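Local coordinates for hypothetical protein (Corynebacterium diphtheriae, PDB 2P4G), which probably acts as an NADP-dependent 5-amino-6-(5-phosphoribosylamino)uracil reductase-like enzyme of riboflavin biosynthesis, at residues I76-A80 with E81-K85; S51-S54 with G55-G58; P130-P133 with S134-P138. All coordinates share one frame; numbering follows the deposited sequence.

Contact 1 of 3, residues I76-A80 with E81-K85; sequences IVVGA and ETARK. With EDO (1,2-ethanediol), chain H; EDO (1,2-ethanediol), chain N; EDO (1,2-ethanediol), chain D; EDO (1,2-ethanediol), chain P.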
loop_
_atom_site.group_PDB
_atom_site.type_symbol
_atom_site.label_atom_id
_atom_site.label_comp_id
_atom_site.label_asym_id
_atom_site.label_seq_id
_atom_site.Cartn_x
_atom_site.Cartn_y
_atom_site.Cartn_z
ATOM N N ILE A 76 7.642 22.846 -7.043
ATOM C CA ILE A 76 7.552 21.716 -6.138
ATOM C C ILE A 76 6.742 22.234 -4.963
ATOM O O ILE A 76 7.012 23.318 -4.446
ATOM C CB ILE A 76 8.960 21.292 -5.654
ATOM C CG1 ILE A 76 9.819 20.836 -6.838
ATOM C CG2 ILE A 76 8.906 20.204 -4.611
ATOM C CD1 ILE A 76 11.313 20.942 -6.583
ATOM N N VAL A 77 5.733 21.475 -4.563
ATOM C CA VAL A 77 4.939 21.787 -3.398
ATOM C C VAL A 77 5.152 20.669 -2.397
ATOM O O VAL A 77 5.035 19.487 -2.725
ATOM C CB VAL A 77 3.455 21.918 -3.768
ATOM C CG1 VAL A 77 2.590 21.992 -2.530
ATOM C CG2 VAL A 77 3.242 23.146 -4.684
ATOM N N VAL A 78 5.517 21.050 -1.185
ATOM C CA VAL A 78 5.800 20.087 -0.131
ATOM C C VAL A 78 5.478 20.738 1.225
ATOM O O VAL A 78 5.669 21.934 1.404
ATOM C CB VAL A 78 7.276 19.582 -0.209
ATOM C CG1 VAL A 78 8.250 20.710 0.122
ATOM C CG2 VAL A 78 7.507 18.362 0.704
ATOM N N GLY A 79 4.963 19.949 2.162
ATOM C CA GLY A 79 4.733 20.434 3.515
ATOM C C GLY A 79 6.068 20.691 4.196
ATOM O O GLY A 79 7.009 19.906 4.081
ATOM N N ALA A 80 6.156 21.795 4.918
ATOM C CA ALA A 80 7.404 22.193 5.561
ATOM C C ALA A 80 8.018 21.080 6.449
ATOM O O ALA A 80 9.239 20.903 6.471
ATOM C CB ALA A 80 7.181 23.480 6.365
ATOM N N GLU A 81 7.180 20.339 7.166
ATOM C CA GLU A 81 7.665 19.319 8.105
ATOM C C GLU A 81 8.257 18.134 7.391
ATOM O O GLU A 81 9.250 17.574 7.841
ATOM C CB GLU A 81 6.550 18.863 9.031
ATOM C CG GLU A 81 6.956 17.882 10.155
ATOM C CD GLU A 81 8.164 18.312 11.041
ATOM O OE1 GLU A 81 8.623 19.478 11.019
ATOM O OE2 GLU A 81 8.667 17.434 11.768
ATOM N N THR A 82 7.652 17.751 6.270
ATOM C CA THR A 82 8.265 16.763 5.373
ATOM C C THR A 82 9.598 17.237 4.801
ATOM O O THR A 82 10.607 16.541 4.898
ATOM C CB THR A 82 7.282 16.367 4.259
ATOM O OG1 THR A 82 6.209 15.636 4.860
ATOM C CG2 THR A 82 7.922 15.480 3.237
ATOM N N ALA A 83 9.610 18.431 4.229
ATOM C CA ALA A 83 10.866 19.079 3.830
ATOM C C ALA A 83 11.941 19.070 4.941
ATOM O O ALA A 83 13.125 18.804 4.709
ATOM C CB ALA A 83 10.581 20.497 3.393
ATOM N N ARG A 84 11.505 19.366 6.158
ATOM C CA ARG A 84 12.377 19.346 7.297
ATOM C C ARG A 84 12.881 17.936 7.574
ATOM O O ARG A 84 14.083 17.729 7.652
ATOM C CB ARG A 84 11.672 19.902 8.523
ATOM C CG ARG A 84 12.655 20.337 9.573
ATOM C CD ARG A 84 11.996 20.586 10.912
ATOM N NE ARG A 84 11.340 19.396 11.403
ATOM C CZ ARG A 84 11.982 18.367 11.959
ATOM N NH1 ARG A 84 13.314 18.390 12.127
ATOM N NH2 ARG A 84 11.288 17.309 12.352
ATOM N N LYS A 85 11.968 16.980 7.718
ATOM C CA LYS A 85 12.344 15.621 8.123
ATOM C C LYS A 85 13.218 14.983 7.063
ATOM O O LYS A 85 14.080 14.165 7.361
ATOM C CB LYS A 85 11.106 14.722 8.331
ATOM C CG LYS A 85 10.467 14.800 9.681
ATOM C CD LYS A 85 9.058 14.162 9.656
HETATM C C1 EDO H . 12.971 22.685 5.462
HETATM O O1 EDO H . 13.997 23.469 6.090
HETATM C C2 EDO H . 11.639 23.462 5.489
HETATM O O2 EDO H . 10.648 22.955 6.412
HETATM C C1 EDO N . 3.771 21.283 7.515
HETATM O O1 EDO N . 3.978 20.026 6.857
HETATM C C2 EDO N . 2.390 21.832 7.161
HETATM O O2 EDO N . 2.093 22.950 8.017
HETATM C C1 EDO D . 1.846 16.644 5.685
HETATM O O1 EDO D . 2.209 15.393 6.305
HETATM C C2 EDO D . 2.920 17.680 5.287
HETATM O O2 EDO D . 4.306 17.388 5.498
HETATM C C1 EDO P . 7.856 12.127 5.232
HETATM O O1 EDO P . 8.825 12.688 6.136
HETATM C C2 EDO P . 6.403 12.450 5.609
HETATM O O2 EDO P . 6.281 13.149 6.864
#
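The carbonyl oxygen Ala-80 O receives the backbone N-H of Arg-84, Arg-84 N lying 2.8 Å from Ala-80 O and tilted from the carbonyl plane. An ethanediol hydroxyl also approaches this oxygen, at a spacing too short to be trusted. The bond belongs to the first turn of helix 80-85, which leaves the C-terminal end of strand 75-79 in the mixed beta sheet of this RibD-type, dihydrofolate-reductase-like alpha/beta fold. Gly-79 stands at the N-cap position, and its O lies 3.0 Å from Ala-83 N in a nearly straight bond (N-H...O 170°). The chain turns sharply there, the short axes of strand and helix lying at 87° to each other. Facing the helix, Val-78 reaches it with both branches: CG1 meets Ala-83 CB at 4.0 Å, while CG2, anti to the backbone N, lies 3.9 Å from Thr-82 CG2. Leu-114 of neighbouring strand 111-115 touches both Val-78 and Ala-83, continuing this apolar layer into the sheet. Ethanediols, probably from the crystallisation liquor, meet polar groups at the helix start: Thr-82 OG1 and the O2 of one are hydrogen-bonded, 2.7 Å apart, and Glu-81 N donates weakly to another. On the outer face Arg-84 grips the carboxylate of Glu-81 side-on, NE to OE1 and NH2 to OE2, both oxygens lying in the guanidinium plane and met on their syn side but well out of the carboxylate plane. A bend at chi3 (60°) turns this edge back to the residue one turn earlier, where Arg-84 NH2 lies 2.7 Å from Glu-81 OE2 in a salt bridge.

Contact 2 of 3, residues S51-S54 with G55-G58; sequences SGVS and GPMG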
loop_
_atom_site.group_PDB
_atom_site.type_symbol
_atom_site.label_atom_id
_atom_site.label_comp_id
_atom_site.label_asym_id
_atom_site.label_seq_id
_atom_site.Cartn_x
_atom_site.Cartn_y
_atom_site.Cartn_z
ATOM N N SER A 51 10.638 4.563 10.576
ATOM C CA SER A 51 11.337 5.327 11.575
ATOM C C SER A 51 11.171 6.829 11.321
ATOM O O SER A 51 12.140 7.607 11.392
ATOM C CB SER A 51 12.815 4.946 11.591
ATOM O OG SER A 51 12.973 3.622 12.027
ATOM N N GLY A 52 9.945 7.221 10.979
ATOM C CA GLY A 52 9.605 8.625 10.882
ATOM C C GLY A 52 10.021 9.347 9.630
ATOM O O GLY A 52 9.725 10.533 9.489
ATOM N N VAL A 53 10.672 8.641 8.707
ATOM C CA VAL A 53 11.168 9.244 7.453
ATOM C C VAL A 53 10.928 8.318 6.261
ATOM O O VAL A 53 10.794 7.095 6.398
ATOM C CB VAL A 53 12.702 9.593 7.524
ATOM C CG1 VAL A 53 12.953 10.796 8.418
ATOM C CG2 VAL A 53 13.519 8.382 8.002
ATOM N N SER A 54 10.889 8.935 5.093
ATOM C CA SER A 54 10.664 8.262 3.834
ATOM C C SER A 54 11.963 7.816 3.161
ATOM O O SER A 54 11.991 6.769 2.496
ATOM C CB SER A 54 9.928 9.218 2.894
ATOM O OG SER A 54 8.612 9.432 3.357
ATOM N N GLY A 55 13.010 8.638 3.308
ATOM C CA GLY A 55 14.326 8.428 2.650
ATOM C C GLY A 55 14.860 7.002 2.665
ATOM O O GLY A 55 15.124 6.425 1.614
ATOM N N PRO A 56 15.015 6.423 3.865
ATOM C CA PRO A 56 15.453 5.025 4.088
ATOM C C PRO A 56 14.741 3.932 3.291
ATOM O O PRO A 56 15.320 2.864 3.054
ATOM C CB PRO A 56 15.209 4.824 5.595
ATOM C CG PRO A 56 15.457 6.195 6.172
ATOM C CD PRO A 56 14.845 7.151 5.140
HETATM N N MSE A 57 13.489 4.167 2.918
HETATM C CA MSE A 57 12.775 3.231 2.074
HETATM C C MSE A 57 13.222 3.311 0.620
HETATM O O MSE A 57 13.145 2.329 -0.098
HETATM C CB MSE A 57 11.274 3.438 2.193
HETATM C CG MSE A 57 10.723 2.770 3.417
HETATM SE SE MSE A 57 8.832 2.608 3.339
HETATM C CE MSE A 57 8.495 4.561 3.601
ATOM N N GLY A 58 13.705 4.473 0.199
ATOM C CA GLY A 58 14.081 4.686 -1.186
ATOM C C GLY A 58 15.427 4.087 -1.477
ATOM O O GLY A 58 16.206 3.825 -0.563
#
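The backbone folds into a 3-10 turn at Ser-54 to Met-57, where Met-57 N, 3.0 Å from Ser-54 O, donates from above the carbonyl plane. A second bond of the same kind follows one residue on, from Gly-58 N to Gly-55 O at 2.8 Å. Against the start of this turn Val-53 sets its CG2 onto the ring of Pro-56, the side chains crossing at about a right angle. Its torsion (chi1 -73°) puts CG2 between the backbone N and the carbonyl carbon, and from there it comes within 3.4 Å of Pro-56 CD and equally near Pro-56 CG, tighter than usual van der Waals contact. The turn lies in the loop between strand 35-43 and helix 60-72, the position taken in dihydrofolate reductase by the loop bordering the active site, so it may act alike here. The carboxylate of Glu-86 accepts two backbone N-H groups where the turn starts, OE2 from Ser-54 N and OE1 from Gly-55 N, while Ser-54 OG bonds to Ala-48 O. Selenomethionine Met-57 turns inward, packing on Ile-41 and on Asn-219 and Ile-221 of strand 219-222; near its root, Met-57 CB rests 3.4 Å from Ser-54 O.

Contact 3 of 3, residues P130-P133 with S134-P138; sequences PDLP and SELSP. With EDO (1,2-ethanediol), chain I; EDO (1,2-ethanediol), chain O.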
loop_
_atom_site.group_PDB
_atom_site.type_symbol
_atom_site.label_atom_id
_atom_site.label_comp_id
_atom_site.label_asym_id
_atom_site.label_seq_id
_atom_site.Cartn_x
_atom_site.Cartn_y
_atom_site.Cartn_z
ATOM N N PRO A 130 20.067 34.825 3.884
ATOM C CA PRO A 130 19.640 36.077 3.253
ATOM C C PRO A 130 20.263 36.364 1.883
ATOM O O PRO A 130 19.740 37.173 1.122
ATOM C CB PRO A 130 20.046 37.149 4.263
ATOM C CG PRO A 130 20.950 36.528 5.188
ATOM C CD PRO A 130 20.779 35.056 5.148
ATOM N N ASP A 131 21.359 35.698 1.565
ATOM C CA ASP A 131 22.006 35.900 0.286
ATOM C C ASP A 131 21.774 34.746 -0.683
ATOM O O ASP A 131 22.415 34.668 -1.705
ATOM C CB ASP A 131 23.501 36.120 0.510
ATOM C CG ASP A 131 24.142 35.009 1.302
ATOM O OD1 ASP A 131 23.473 34.021 1.636
ATOM O OD2 ASP A 131 25.318 35.139 1.604
ATOM N N LEU A 132 20.849 33.852 -0.371
ATOM C CA LEU A 132 20.544 32.775 -1.275
ATOM C C LEU A 132 20.041 33.397 -2.560
ATOM O O LEU A 132 19.272 34.352 -2.510
ATOM C CB LEU A 132 19.475 31.863 -0.676
ATOM C CG LEU A 132 19.226 30.554 -1.405
ATOM C CD1 LEU A 132 20.473 29.701 -1.267
ATOM C CD2 LEU A 132 18.000 29.828 -0.840
ATOM N N PRO A 133 20.482 32.877 -3.724
ATOM C CA PRO A 133 19.866 33.369 -4.939
ATOM C C PRO A 133 18.351 33.175 -4.897
ATOM O O PRO A 133 17.846 32.156 -4.378
ATOM C CB PRO A 133 20.504 32.509 -6.036
ATOM C CG PRO A 133 21.798 32.063 -5.455
ATOM C CD PRO A 133 21.523 31.875 -4.008
ATOM N N SER A 134 17.646 34.149 -5.464
ATOM C CA SER A 134 16.191 34.195 -5.406
ATOM C C SER A 134 15.530 32.981 -6.018
ATOM O O SER A 134 14.502 32.513 -5.512
ATOM C CB SER A 134 15.691 35.436 -6.120
ATOM O OG SER A 134 16.214 35.473 -7.429
ATOM N N GLU A 135 16.094 32.460 -7.106
ATOM C CA GLU A 135 15.484 31.293 -7.720
ATOM C C GLU A 135 15.557 30.053 -6.830
ATOM O O GLU A 135 14.810 29.108 -7.034
ATOM C CB GLU A 135 16.047 31.018 -9.120
ATOM C CG GLU A 135 17.379 30.255 -9.249
ATOM C CD GLU A 135 17.657 29.901 -10.718
ATOM O OE1 GLU A 135 16.672 29.566 -11.427
ATOM O OE2 GLU A 135 18.827 29.949 -11.176
ATOM N N LEU A 136 16.451 30.071 -5.837
ATOM C CA LEU A 136 16.585 28.973 -4.886
ATOM C C LEU A 136 15.786 29.245 -3.602
ATOM O O LEU A 136 15.551 28.328 -2.818
ATOM C CB LEU A 136 18.072 28.743 -4.580
ATOM C CG LEU A 136 18.893 28.287 -5.800
ATOM C CD1 LEU A 136 20.353 28.347 -5.502
ATOM C CD2 LEU A 136 18.468 26.876 -6.297
ATOM N N SER A 137 15.379 30.503 -3.392
ATOM C CA SER A 137 14.562 30.881 -2.242
ATOM C C SER A 137 13.149 30.255 -2.321
ATOM O O SER A 137 12.512 30.285 -3.366
ATOM C CB SER A 137 14.464 32.420 -2.158
ATOM O OG SER A 137 13.946 32.859 -0.907
ATOM N N PRO A 138 12.667 29.675 -1.219
ATOM C CA PRO A 138 11.393 28.995 -1.248
ATOM C C PRO A 138 10.237 29.956 -1.100
ATOM O O PRO A 138 10.337 30.929 -0.358
ATOM C CB PRO A 138 11.446 28.128 -0.000
ATOM C CG PRO A 138 12.286 28.905 0.948
ATOM C CD PRO A 138 13.296 29.593 0.117
HETATM C C1 EDO I . 12.300 29.726 -9.194
HETATM O O1 EDO I . 13.212 28.649 -9.452
HETATM C C2 EDO I . 12.065 30.631 -10.405
HETATM O O2 EDO I . 10.766 30.410 -11.008
HETATM C C1 EDO O . 27.678 37.146 1.839
HETATM O O1 EDO O . 26.430 37.741 1.430
HETATM C C2 EDO O . 28.064 37.401 3.297
HETATM O O2 EDO O . 29.313 38.111 3.364
#
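Leu-132 and Leu-136 form the close part of this contact, their side chains crossing at about a right angle with Leu-132 CG 3.8 Å from Leu-136 CB. Leu-132 CG lies anti to the backbone N (chi1 -170°), which carries CD2 over the face of the Leu-136 carbonyl, within 3.5 Å of Leu-136 O. On another flank, Leu-136 and Pro-133 lie side by side, pointing the same way, and Leu-136 CD1 is 4.0 Å from both Pro-133 CG and Pro-133 CD. A beta turn of type I shape brings them together: Pro-133 O accepts Leu-136 N at 2.9 Å, the donor above the carbonyl plane, and a weak bond from Ser-137 N reaches the same oxygen. Away from this apolar cluster the loop is looser and faces solvent. Asp-131 binds an ethanediol, probably from the crystallisation liquor, whose O1 is 2.8 Å from Asp-131 OD2. Glu-135 leans on Cys-107 and Leu-109, and Leu-109 also touches Leu-136. Just before strand 139-143, Ser-137 O accepts a hydrogen bond from Lys-111 NZ. Pro-133 O gathers one sound and one weak N-H, the carbon contacts are apolar, and the exposed carboxylates lie outside them, consistent with a turn packed on one side.

Along the chain contact 2 comes first, then contact 1, then contact 3, all within one RibD-type reductase domain built round a mixed sheet. Contact 1 takes in the C-terminal end of parallel strand 75-79, and contact 2 lies in the loop after another, 35-43, with strand 190-195 between them. Their centres are about 14 Å apart, and Lys-85 touches Gly-52 and Val-53, with Lys-85 CD 3.7 Å from Gly-52 O, so the connections leaving these two strands are joined. Contact 3 lies in the loop before strand 139-143, two places from 75-79 in the other direction; its nearest atoms are about 8 Å from contact 1 and about 19 Å from contact 2, touching neither.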